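PDB 2P6C: aq_2013 protein, which is of unknown function but belongs to the uncharacterised UPF0047 (YjbQ) family and is seen here as an assembly of three copies. Local coordinates for residues L18-D23 and G58-I63; D23-A28 and G37-S42; K27-S32 and L102-G107; V100-P103 and K108-L111. All coordinates share one frame; numbering follows the deposited sequence.

Contact 1. Residues L18-D23 and G58-I63; sequences LIRITD and GLHEDI
Leu18 comes at the imidazole of His60 over one face, the two side chains crossing at about a right angle. Leu18 CD2 lies 3.8 Å from His60 CG, displaced toward the rim, and its line to the ring centroid is 19° off the ring normal, which makes a CH-pi contact. The same methyl meets Ile63, about one helical turn further on, with Leu18 CD2 3.9 Å from Ile63 CD1, again nearly at right angles. In His60, chi1 of -66° turns CG opposite the carbonyl carbon and sends the ring out from the helix toward the strand. Here strand 17-20, an edge strand of the three-stranded antiparallel sheet within this chain, faces helix 57-70, and the axes of 18-20 and 58-63 approach to 11.7 Å; Leu18 and Arg20, two residues apart, both reach this helix. Arg20 takes the edge of the imidazole instead of a face: its extended chain puts NH2 near the ring plane, 3.6 Å from His60 CE1, with the guanidinium inclined 46° to the ring. The polar ends are satisfied elsewhere. Arg20 NH2 forms a salt bridge with Asp55, and His60 NE2 bonds to Asp54 O, which would help to hold the ring's rotation. Phe118 of the adjoining strand 116-121 also meets this ring steeply and touches Leu18 and Arg20, while Ile63 packs on Leu91 of the second subunit.

Contact 2. Residues D23-A28 and G37-S42; sequences DEVKKA and GLCLVS
Val25 makes every close contact here, CG1 chiefly with the sulfur of Cys39 and CG2 with the methyls of Val41. The sulfur contact runs from Val25 CG1 to Cys39 SG, 3.7 Å apart; chi1 of 176° at Cys39 swings SG opposite its backbone N, and the side chain sets off toward the helix. The carbon contacts are looser: Val25 and Val41 reach toward each other tip to tip, with Val25 CG2 4.1 Å from Val41 CG2 and equally far from Val41 CG1. The valine of the helix thus rests against two strand residues that lie two apart and share one side of the sheet. All three side chains are buried. Polar bonds lie within the helix and within the sheet: Lys27 N donates to Asp23 O at 2.8 Å, while the strand backbone pairs with both neighbours, Cys39 with Leu102 and Leu40 with Lys133 among them. Leu38 and Leu40, on the other side of the strand, pack against Leu38 of the third subunit. Strand 37-43 therefore lies between its own helix 22-32 and the neighbouring subunits. Flanking the pair, Leu109 of the loop after strand 99-104 touches Val25, Ile132 of strand 128-136 touches Cys39 and Ala28, and Tyr4 of strand 2-10 reaches Ala28.

Contact 3. Residues K27-S32 and L102-G107; sequences KAVEES and LPITNG
With chi1 at 158°, Val29 splits its methyls between two targets, CG2 reaching the side chain of Ile104 and CG1 the backbone of Gly107. Ile104 answers with chi1 of -72°, which sets CG1 opposite its carbonyl carbon, and with an extended outer torsion that carries CD1 out to the helix. The two side chains slide past each other in opposite directions, so that Val29 CG2 lies along the end of the isoleucine arm, 4.0 Å from Ile104 CD1. On the other branch, Val29 CG1 approaches Gly107 O to 4.0 Å, a plain van der Waals touch. Gly107 has a positive phi, a conformation glycine adopts easily, and its backbone bonds to Lys35. Ser32 turns its hydroxyl back on the main chain: OG donates to Val29 O at 2.9 Å, the donor tilted 29° from the carbonyl plane. The same OG also bonds to Val34 N, linking residues 29, 32 and 34. Ile134 of strand 128-136 touches both Val29 and Ile104, and Leu109 also packs on Val29. On the subunit boundary, Thr105 bonds through OG1 to Lys133 of the second subunit. This is alpha+beta layer packing, in which a helix lies over one face of an antiparallel sheet and presses on the strand outermost within the chain, near the loop around Gly107.

Contact 4. Residues V100-P103 and K108-L111; sequences VVLP and KLDL
Pro103 and Asp110 join strand 99-104, outermost within the chain in the four-stranded antiparallel sheet, to the irregular loop that doubles back beside it, and Asp110 is the centre of an inverse gamma turn in that loop. The main-chain link is one nearly straight bond: Asp110 N donates to Pro103 O at 2.9 Å with an N-H...O angle of 173°, although the donor stands above the carbonyl plane, 39° out of it. The turn itself is closed by a weak bond from Leu111 N to Leu109 O. Beside the straight bond, the pyrrolidine crosses the aspartate at about a right angle, and Pro103 CG lies 3.3 Å from Asp110 CB. The carboxylate bonds instead through OD2 to Thr105 OG1 and to Tyr7 OH of the second subunit, so this loop also belongs to the trimer interface; Val101, on the same strand, packs on Val101 of the third subunit. Leu109 and Leu111 bring the ends of their side chains to Leu102, while Asp110, between them in sequence, faces Pro103. Leu109 CD2 touches Leu102 at the root of its side chain, 3.7 Å from Leu102 CB, and Leu109 itself reaches on to Val25 and Val29 of helix 22-32. Leu111 meets the far end of Leu102. In Leu102 and Leu111 alike CG lies opposite the carbonyl carbon, and their methyls are pressed tighter than usual van der Waals contact, with Leu102 CD2 3.5 Å from Leu111 CD2.

Overall arrangement
Contacts 2, 3 and 4 form one cluster, their centres 6 to 8 Å apart, while contact 1 lies about 17 to 22 Å from each. Helix 22-32 carries contacts 2 and 3 and begins within segment 18-23 of contact 1, and contacts 2, 3 and 4 share the four-stranded sheet, where strands 37-43 and 99-104 are neighbours. Contact 1 belongs to the three-stranded sheet and helix 57-70. Along the chain contact 2 nests within the loop closed by contact 1, contacts 1 and 3 cross, and contact 4 follows both 1 and 2. Ile21 against Val41 and Thr22 against Leu111 connect the two regions. All four touch the second subunit, so their segments pack both within and between chains.

Contact 1. Residues L18-D23 and G58-I63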
loop_
_atom_site.group_PDB
_atom_site.type_symbol
_atom_site.label_atom_id
_atom_site.label_comp_id
_atom_site.label_asym_id
_atom_site.label_seq_id
_atom_site.Cartn_x
_atom_site.Cartn_y
_atom_site.Cartn_z
ATOM N N LEU A 18 5.411 -14.550 -11.663
ATOM C CA LEU A 18 4.679 -13.354 -12.015
ATOM C C LEU A 18 3.467 -13.804 -12.793
ATOM O O LEU A 18 3.563 -14.318 -13.899
ATOM C CB LEU A 18 5.575 -12.446 -12.889
ATOM C CG LEU A 18 5.364 -10.925 -12.673
ATOM C CD1 LEU A 18 4.855 -10.598 -11.268
ATOM C CD2 LEU A 18 6.648 -10.118 -12.862
ATOM N N ILE A 19 2.230 -13.627 -12.345
ATOM C CA ILE A 19 1.059 -14.041 -13.120
ATOM C C ILE A 19 0.122 -12.888 -13.451
ATOM O O ILE A 19 -0.349 -12.197 -12.549
ATOM C CB ILE A 19 0.215 -15.077 -12.345
ATOM C CG1 ILE A 19 1.099 -16.217 -11.841
ATOM C CG2 ILE A 19 -0.877 -15.640 -13.261
ATOM C CD1 ILE A 19 1.627 -17.092 -12.946
ATOM N N ARG A 20 -0.167 -12.696 -14.736
ATOM C CA ARG A 20 -1.070 -11.636 -15.126
ATOM C C ARG A 20 -2.484 -11.973 -14.695
ATOM O O ARG A 20 -2.987 -13.066 -14.923
ATOM C CB ARG A 20 -1.019 -11.505 -16.644
ATOM C CG ARG A 20 0.212 -10.737 -17.112
ATOM C CD ARG A 20 0.186 -10.506 -18.623
ATOM N NE ARG A 20 1.217 -9.545 -18.995
ATOM C CZ ARG A 20 2.477 -9.998 -19.078
ATOM N NH1 ARG A 20 2.742 -11.280 -18.883
ATOM N NH2 ARG A 20 3.472 -9.133 -19.276
ATOM N N ILE A 21 -3.131 -11.032 -14.019
ATOM C CA ILE A 21 -4.537 -11.285 -13.560
ATOM C C ILE A 21 -5.407 -10.105 -13.901
ATOM O O ILE A 21 -6.542 -9.989 -13.461
ATOM C CB ILE A 21 -4.686 -11.535 -12.023
ATOM C CG1 ILE A 21 -4.070 -10.359 -11.261
ATOM C CG2 ILE A 21 -3.914 -12.811 -11.633
ATOM C CD1 ILE A 21 -4.346 -10.418 -9.761
ATOM N N THR A 22 -4.931 -9.184 -14.733
ATOM C CA THR A 22 -5.747 -8.037 -15.111
ATOM C C THR A 22 -7.085 -8.445 -15.734
ATOM O O THR A 22 -8.135 -7.932 -15.351
ATOM C CB THR A 22 -4.992 -7.118 -16.085
ATOM O OG1 THR A 22 -3.833 -6.588 -15.426
ATOM C CG2 THR A 22 -5.880 -5.974 -16.537
ATOM N N ASP A 23 -7.057 -9.371 -16.688
ATOM C CA ASP A 23 -8.301 -9.804 -17.315
ATOM C C ASP A 23 -9.220 -10.485 -16.314
ATOM O O ASP A 23 -10.435 -10.372 -16.416
ATOM C CB ASP A 23 -8.025 -10.728 -18.499
ATOM C CG ASP A 23 -7.651 -9.965 -19.752
ATOM O OD1 ASP A 23 -7.770 -8.713 -19.748
ATOM O OD2 ASP A 23 -7.248 -10.615 -20.738
ATOM N N GLY A 58 12.355 -6.981 -19.350
ATOM C CA GLY A 58 13.558 -6.572 -18.659
ATOM C C GLY A 58 13.201 -6.081 -17.267
ATOM O O GLY A 58 13.916 -6.353 -16.298
ATOM N N LEU A 59 12.084 -5.363 -17.154
ATOM C CA LEU A 59 11.692 -4.828 -15.865
ATOM C C LEU A 59 11.280 -5.964 -14.936
ATOM O O LEU A 59 11.485 -5.920 -13.730
ATOM C CB LEU A 59 10.517 -3.867 -16.081
ATOM C CG LEU A 59 10.948 -2.394 -16.131
ATOM C CD1 LEU A 59 9.756 -1.441 -16.231
ATOM C CD2 LEU A 59 11.735 -1.966 -14.893
ATOM N N HIS A 60 10.681 -6.999 -15.504
ATOM C CA HIS A 60 10.299 -8.129 -14.685
ATOM C C HIS A 60 11.556 -8.752 -14.125
ATOM O O HIS A 60 11.591 -9.161 -12.967
ATOM C CB HIS A 60 9.525 -9.144 -15.504
ATOM C CG HIS A 60 8.195 -8.642 -15.970
ATOM N ND1 HIS A 60 7.364 -9.383 -16.779
ATOM C CD2 HIS A 60 7.557 -7.469 -15.747
ATOM C CE1 HIS A 60 6.270 -8.689 -17.035
ATOM N NE2 HIS A 60 6.363 -7.523 -16.423
ATOM N N GLU A 61 12.596 -8.826 -14.945
ATOM C CA GLU A 61 13.821 -9.416 -14.432
ATOM C C GLU A 61 14.446 -8.503 -13.388
ATOM O O GLU A 61 14.926 -8.940 -12.350
ATOM C CB GLU A 61 14.795 -9.623 -15.596
ATOM C CG GLU A 61 16.212 -9.958 -15.114
ATOM C CD GLU A 61 16.936 -10.776 -16.164
ATOM O OE1 GLU A 61 16.435 -10.869 -17.282
ATOM O OE2 GLU A 61 18.000 -11.307 -15.865
ATOM N N ASP A 62 14.426 -7.192 -13.619
ATOM C CA ASP A 62 14.991 -6.259 -12.645
ATOM C C ASP A 62 14.312 -6.393 -11.277
ATOM O O ASP A 62 14.935 -6.280 -10.235
ATOM C CB ASP A 62 14.854 -4.808 -13.146
ATOM C CG ASP A 62 15.702 -4.548 -14.392
ATOM O OD1 ASP A 62 16.826 -5.056 -14.458
ATOM O OD2 ASP A 62 15.243 -3.806 -15.262
ATOM N N ILE A 63 12.986 -6.607 -11.272
ATOM C CA ILE A 63 12.284 -6.629 -9.955
ATOM C C ILE A 63 12.692 -7.917 -9.187
ATOM O O ILE A 63 12.827 -7.929 -7.971
ATOM C CB ILE A 63 10.738 -6.361 -10.032
ATOM C CG1 ILE A 63 10.014 -7.290 -11.020
ATOM C CG2 ILE A 63 10.436 -4.902 -10.504
ATOM C CD1 ILE A 63 8.583 -7.642 -10.605
#

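Contact 2. Residues D23-A28 and G37-S42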
loop_
_atom_site.group_PDB
_atom_site.type_symbol
_atom_site.label_atom_id
_atom_site.label_comp_id
_atom_site.label_asym_id
_atom_site.label_seq_id
_atom_site.Cartn_x
_atom_site.Cartn_y
_atom_site.Cartn_z
ATOM N N ASP A 23 -7.057 -9.371 -16.688
ATOM C CA ASP A 23 -8.301 -9.804 -17.315
ATOM C C ASP A 23 -9.220 -10.485 -16.314
ATOM O O ASP A 23 -10.435 -10.372 -16.416
ATOM C CB ASP A 23 -8.025 -10.728 -18.499
ATOM C CG ASP A 23 -7.651 -9.965 -19.752
ATOM O OD1 ASP A 23 -7.770 -8.713 -19.748
ATOM O OD2 ASP A 23 -7.248 -10.615 -20.738
ATOM N N GLU A 24 -8.646 -11.179 -15.336
ATOM C CA GLU A 24 -9.438 -11.799 -14.304
ATOM C C GLU A 24 -10.209 -10.774 -13.514
ATOM O O GLU A 24 -11.381 -10.949 -13.207
ATOM C CB GLU A 24 -8.499 -12.537 -13.363
ATOM C CG GLU A 24 -8.689 -14.046 -13.478
ATOM C CD GLU A 24 -7.670 -14.551 -14.463
ATOM O OE1 GLU A 24 -6.911 -13.752 -15.006
ATOM O OE2 GLU A 24 -7.611 -15.757 -14.647
ATOM N N VAL A 25 -9.514 -9.690 -13.179
ATOM C CA VAL A 25 -10.120 -8.604 -12.398
ATOM C C VAL A 25 -11.157 -7.872 -13.239
ATOM O O VAL A 25 -12.213 -7.470 -12.736
ATOM C CB VAL A 25 -9.056 -7.574 -11.923
ATOM C CG1 VAL A 25 -9.746 -6.380 -11.233
ATOM C CG2 VAL A 25 -8.077 -8.239 -10.961
ATOM N N LYS A 26 -10.841 -7.685 -14.516
ATOM C CA LYS A 26 -11.756 -7.017 -15.431
ATOM C C LYS A 26 -13.026 -7.847 -15.558
ATOM O O LYS A 26 -14.127 -7.308 -15.625
ATOM C CB LYS A 26 -11.114 -6.851 -16.807
ATOM C CG LYS A 26 -10.053 -5.764 -16.874
ATOM C CD LYS A 26 -9.734 -5.409 -18.323
ATOM C CE LYS A 26 -8.818 -4.208 -18.394
ATOM N NZ LYS A 26 -8.818 -3.619 -19.760
ATOM N N LYS A 27 -12.870 -9.164 -15.585
ATOM C CA LYS A 27 -14.026 -10.043 -15.665
ATOM C C LYS A 27 -14.907 -9.852 -14.458
ATOM O O LYS A 27 -16.128 -9.861 -14.537
ATOM C CB LYS A 27 -13.565 -11.493 -15.678
ATOM C CG LYS A 27 -14.686 -12.436 -16.118
ATOM C CD LYS A 27 -14.285 -13.906 -16.009
ATOM C CE LYS A 27 -15.435 -14.858 -16.350
ATOM N NZ LYS A 27 -14.947 -16.235 -16.363
ATOM N N ALA A 28 -14.268 -9.684 -13.305
ATOM C CA ALA A 28 -15.002 -9.502 -12.063
ATOM C C ALA A 28 -15.722 -8.158 -12.066
ATOM O O ALA A 28 -16.866 -8.062 -11.611
ATOM C CB ALA A 28 -14.060 -9.596 -10.875
ATOM N N GLY A 37 -17.048 2.901 -8.697
ATOM C CA GLY A 37 -16.719 2.301 -7.414
ATOM C C GLY A 37 -15.250 2.035 -7.164
ATOM O O GLY A 37 -14.371 2.605 -7.816
ATOM N N LEU A 38 -14.984 1.178 -6.189
ATOM C CA LEU A 38 -13.633 0.810 -5.837
ATOM C C LEU A 38 -13.473 -0.689 -5.972
ATOM O O LEU A 38 -14.390 -1.463 -5.729
ATOM C CB LEU A 38 -13.381 1.231 -4.388
ATOM C CG LEU A 38 -13.155 2.737 -4.247
ATOM C CD1 LEU A 38 -12.855 3.152 -2.806
ATOM C CD2 LEU A 38 -11.989 3.245 -5.094
ATOM N N CYS A 39 -12.280 -1.119 -6.362
ATOM C CA CYS A 39 -11.993 -2.530 -6.561
ATOM C C CYS A 39 -10.693 -2.934 -5.871
ATOM O O CYS A 39 -9.606 -2.594 -6.338
ATOM C CB CYS A 39 -11.903 -2.818 -8.062
ATOM S SG CYS A 39 -11.427 -4.519 -8.492
ATOM N N LEU A 40 -10.816 -3.643 -4.750
ATOM C CA LEU A 40 -9.663 -4.121 -3.989
ATOM C C LEU A 40 -9.222 -5.492 -4.509
ATOM O O LEU A 40 -10.049 -6.385 -4.709
ATOM C CB LEU A 40 -10.020 -4.243 -2.499
ATOM C CG LEU A 40 -9.052 -5.018 -1.586
ATOM C CD1 LEU A 40 -7.737 -4.249 -1.396
ATOM C CD2 LEU A 40 -9.718 -5.245 -0.238
ATOM N N VAL A 41 -7.917 -5.651 -4.723
ATOM C CA VAL A 41 -7.348 -6.913 -5.191
ATOM C C VAL A 41 -6.195 -7.167 -4.244
ATOM O O VAL A 41 -5.186 -6.465 -4.260
ATOM C CB VAL A 41 -6.848 -6.790 -6.625
ATOM C CG1 VAL A 41 -6.470 -8.158 -7.157
ATOM C CG2 VAL A 41 -7.921 -6.141 -7.490
ATOM N N SER A 42 -6.354 -8.186 -3.415
ATOM C CA SER A 42 -5.376 -8.462 -2.384
ATOM C C SER A 42 -5.030 -9.931 -2.203
ATOM O O SER A 42 -5.897 -10.805 -2.294
ATOM C CB SER A 42 -5.934 -7.912 -1.065
ATOM O OG SER A 42 -4.996 -7.999 -0.016
#

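Contact 3. Residues K27-S32 and L102-G107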
loop_
_atom_site.group_PDB
_atom_site.type_symbol
_atom_site.label_atom_id
_atom_site.label_comp_id
_atom_site.label_asym_id
_atom_site.label_seq_id
_atom_site.Cartn_x
_atom_site.Cartn_y
_atom_site.Cartn_z
ATOM N N LYS A 27 -12.870 -9.164 -15.585
ATOM C CA LYS A 27 -14.026 -10.043 -15.665
ATOM C C LYS A 27 -14.907 -9.852 -14.458
ATOM O O LYS A 27 -16.128 -9.861 -14.537
ATOM C CB LYS A 27 -13.565 -11.493 -15.678
ATOM C CG LYS A 27 -14.686 -12.436 -16.118
ATOM C CD LYS A 27 -14.285 -13.906 -16.009
ATOM C CE LYS A 27 -15.435 -14.858 -16.350
ATOM N NZ LYS A 27 -14.947 -16.235 -16.363
ATOM N N ALA A 28 -14.268 -9.684 -13.305
ATOM C CA ALA A 28 -15.002 -9.502 -12.063
ATOM C C ALA A 28 -15.722 -8.158 -12.066
ATOM O O ALA A 28 -16.866 -8.062 -11.611
ATOM C CB ALA A 28 -14.060 -9.596 -10.875
ATOM N N VAL A 29 -15.055 -7.124 -12.581
ATOM C CA VAL A 29 -15.670 -5.798 -12.632
ATOM C C VAL A 29 -16.915 -5.825 -13.501
ATOM O O VAL A 29 -17.930 -5.210 -13.200
ATOM C CB VAL A 29 -14.675 -4.776 -13.208
ATOM C CG1 VAL A 29 -15.430 -3.570 -13.765
ATOM C CG2 VAL A 29 -13.720 -4.313 -12.124
ATOM N N GLU A 30 -16.870 -6.573 -14.596
ATOM C CA GLU A 30 -18.035 -6.686 -15.463
ATOM C C GLU A 30 -19.221 -7.389 -14.777
ATOM O O GLU A 30 -20.329 -6.917 -14.816
ATOM C CB GLU A 30 -17.661 -7.398 -16.772
ATOM C CG GLU A 30 -18.875 -7.571 -17.697
ATOM C CD GLU A 30 -18.489 -7.872 -19.145
ATOM O OE1 GLU A 30 -17.300 -8.098 -19.425
ATOM O OE2 GLU A 30 -19.400 -7.878 -19.985
ATOM N N GLU A 31 -18.913 -8.567 -14.155
ATOM C CA GLU A 31 -19.873 -9.393 -13.401
ATOM C C GLU A 31 -20.582 -8.596 -12.256
ATOM O O GLU A 31 -21.640 -8.967 -11.765
ATOM C CB GLU A 31 -19.123 -10.632 -12.860
ATOM C CG GLU A 31 -18.628 -11.593 -13.974
ATOM C CD GLU A 31 -17.800 -12.748 -13.407
ATOM O OE1 GLU A 31 -17.420 -12.685 -12.239
ATOM O OE2 GLU A 31 -17.540 -13.704 -14.134
ATOM N N SER A 32 -19.882 -7.581 -11.756
ATOM C CA SER A 32 -20.347 -6.853 -10.573
ATOM C C SER A 32 -21.405 -5.840 -10.986
ATOM O O SER A 32 -22.183 -5.366 -10.160
ATOM C CB SER A 32 -19.197 -6.099 -9.903
ATOM O OG SER A 32 -18.984 -4.848 -10.534
ATOM N N LEU A 102 -8.166 -0.293 -6.976
ATOM C CA LEU A 102 -8.378 0.372 -8.253
ATOM C C LEU A 102 -9.789 0.977 -8.376
ATOM O O LEU A 102 -10.759 0.505 -7.798
ATOM C CB LEU A 102 -8.133 -0.664 -9.355
ATOM C CG LEU A 102 -6.649 -1.014 -9.503
ATOM C CD1 LEU A 102 -6.416 -2.276 -10.339
ATOM C CD2 LEU A 102 -5.848 0.098 -10.175
ATOM N N PRO A 103 -9.852 2.096 -9.128
ATOM C CA PRO A 103 -11.096 2.781 -9.436
ATOM C C PRO A 103 -11.894 2.033 -10.494
ATOM O O PRO A 103 -11.361 1.330 -11.340
ATOM C CB PRO A 103 -10.758 4.155 -10.004
ATOM C CG PRO A 103 -9.237 4.240 -10.199
ATOM C CD PRO A 103 -8.739 2.786 -9.739
ATOM N N ILE A 104 -13.221 2.167 -10.396
ATOM C CA ILE A 104 -14.067 1.716 -11.473
ATOM C C ILE A 104 -14.791 2.925 -12.009
ATOM O O ILE A 104 -15.531 3.594 -11.299
ATOM C CB ILE A 104 -15.085 0.721 -10.909
ATOM C CG1 ILE A 104 -14.403 -0.600 -10.550
ATOM C CG2 ILE A 104 -16.174 0.414 -11.961
ATOM C CD1 ILE A 104 -15.313 -1.523 -9.737
ATOM N N THR A 105 -14.572 3.254 -13.275
ATOM C CA THR A 105 -15.120 4.452 -13.872
ATOM C C THR A 105 -15.894 4.100 -15.143
ATOM O O THR A 105 -15.363 3.533 -16.089
ATOM C CB THR A 105 -13.953 5.402 -14.175
ATOM O OG1 THR A 105 -13.174 5.575 -12.989
ATOM C CG2 THR A 105 -14.493 6.767 -14.616
ATOM N N ASN A 106 -17.173 4.450 -15.207
ATOM C CA ASN A 106 -18.027 4.178 -16.355
ATOM C C ASN A 106 -18.018 2.654 -16.671
ATOM O O ASN A 106 -17.948 2.231 -17.817
ATOM C CB ASN A 106 -17.532 5.035 -17.562
ATOM C CG ASN A 106 -17.832 6.542 -17.407
ATOM O OD1 ASN A 106 -18.793 6.949 -16.764
ATOM N ND2 ASN A 106 -16.959 7.358 -18.022
ATOM N N GLY A 107 -18.120 1.852 -15.613
ATOM C CA GLY A 107 -18.191 0.400 -15.757
ATOM C C GLY A 107 -16.869 -0.240 -16.225
ATOM O O GLY A 107 -16.839 -1.310 -16.809
#

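Contact 4. Residues V100-P103 and K108-L111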
loop_
_atom_site.group_PDB
_atom_site.type_symbol
_atom_site.label_atom_id
_atom_site.label_comp_id
_atom_site.label_asym_id
_atom_site.label_seq_id
_atom_site.Cartn_x
_atom_site.Cartn_y
_atom_site.Cartn_z
ATOM N N VAL A 100 -3.637 -3.830 -3.800
ATOM C CA VAL A 100 -3.867 -2.589 -4.637
ATOM C C VAL A 100 -5.343 -2.344 -4.621
ATOM O O VAL A 100 -6.149 -3.256 -4.492
ATOM C CB VAL A 100 -3.335 -2.558 -6.166
ATOM C CG1 VAL A 100 -1.814 -2.688 -6.191
ATOM C CG2 VAL A 100 -3.944 -3.708 -6.947
ATOM N N VAL A 101 -5.708 -1.071 -4.754
ATOM C CA VAL A 101 -7.089 -0.657 -4.855
ATOM C C VAL A 101 -7.237 0.116 -6.122
ATOM O O VAL A 101 -6.522 1.074 -6.383
ATOM C CB VAL A 101 -7.449 0.265 -3.687
ATOM C CG1 VAL A 101 -8.895 0.737 -3.821
ATOM C CG2 VAL A 101 -7.282 -0.472 -2.372
ATOM N N LEU A 102 -8.166 -0.293 -6.976
ATOM C CA LEU A 102 -8.378 0.372 -8.253
ATOM C C LEU A 102 -9.789 0.977 -8.376
ATOM O O LEU A 102 -10.759 0.505 -7.798
ATOM C CB LEU A 102 -8.133 -0.664 -9.355
ATOM C CG LEU A 102 -6.649 -1.014 -9.503
ATOM C CD1 LEU A 102 -6.416 -2.276 -10.339
ATOM C CD2 LEU A 102 -5.848 0.098 -10.175
ATOM N N PRO A 103 -9.852 2.096 -9.128
ATOM C CA PRO A 103 -11.096 2.781 -9.436
ATOM C C PRO A 103 -11.894 2.033 -10.494
ATOM O O PRO A 103 -11.361 1.330 -11.340
ATOM C CB PRO A 103 -10.758 4.155 -10.004
ATOM C CG PRO A 103 -9.237 4.240 -10.199
ATOM C CD PRO A 103 -8.739 2.786 -9.739
ATOM N N LYS A 108 -15.772 0.488 -15.934
ATOM C CA LYS A 108 -14.473 -0.005 -16.363
ATOM C C LYS A 108 -13.388 0.174 -15.307
ATOM O O LYS A 108 -13.366 1.143 -14.557
ATOM C CB LYS A 108 -14.078 0.788 -17.592
ATOM C CG LYS A 108 -14.794 0.275 -18.832
ATOM C CD LYS A 108 -14.692 1.256 -19.994
ATOM C CE LYS A 108 -14.942 2.705 -19.566
ATOM N NZ LYS A 108 -14.503 3.608 -20.629
ATOM N N LEU A 109 -12.489 -0.844 -15.262
ATOM C CA LEU A 109 -11.274 -0.747 -14.463
ATOM C C LEU A 109 -10.482 0.460 -14.943
ATOM O O LEU A 109 -10.056 0.528 -16.089
ATOM C CB LEU A 109 -10.429 -2.000 -14.691
ATOM C CG LEU A 109 -10.196 -2.894 -13.454
ATOM C CD1 LEU A 109 -8.937 -3.755 -13.600
ATOM C CD2 LEU A 109 -10.035 -2.130 -12.138
ATOM N N ASP A 110 -10.323 1.456 -14.050
ATOM C CA ASP A 110 -9.650 2.728 -14.382
ATOM C C ASP A 110 -8.117 2.603 -14.321
ATOM O O ASP A 110 -7.496 2.915 -13.308
ATOM C CB ASP A 110 -10.106 3.812 -13.395
ATOM C CG ASP A 110 -10.083 5.186 -14.069
ATOM O OD1 ASP A 110 -9.399 5.333 -15.088
ATOM O OD2 ASP A 110 -10.746 6.088 -13.567
ATOM N N LEU A 111 -7.506 2.098 -15.423
ATOM C CA LEU A 111 -6.062 1.878 -15.416
ATOM C C LEU A 111 -5.277 2.845 -16.296
ATOM O O LEU A 111 -5.719 3.330 -17.325
ATOM C CB LEU A 111 -5.783 0.487 -15.966
ATOM C CG LEU A 111 -6.169 -0.609 -14.987
ATOM C CD1 LEU A 111 -5.725 -1.983 -15.479
ATOM C CD2 LEU A 111 -5.559 -0.423 -13.601
#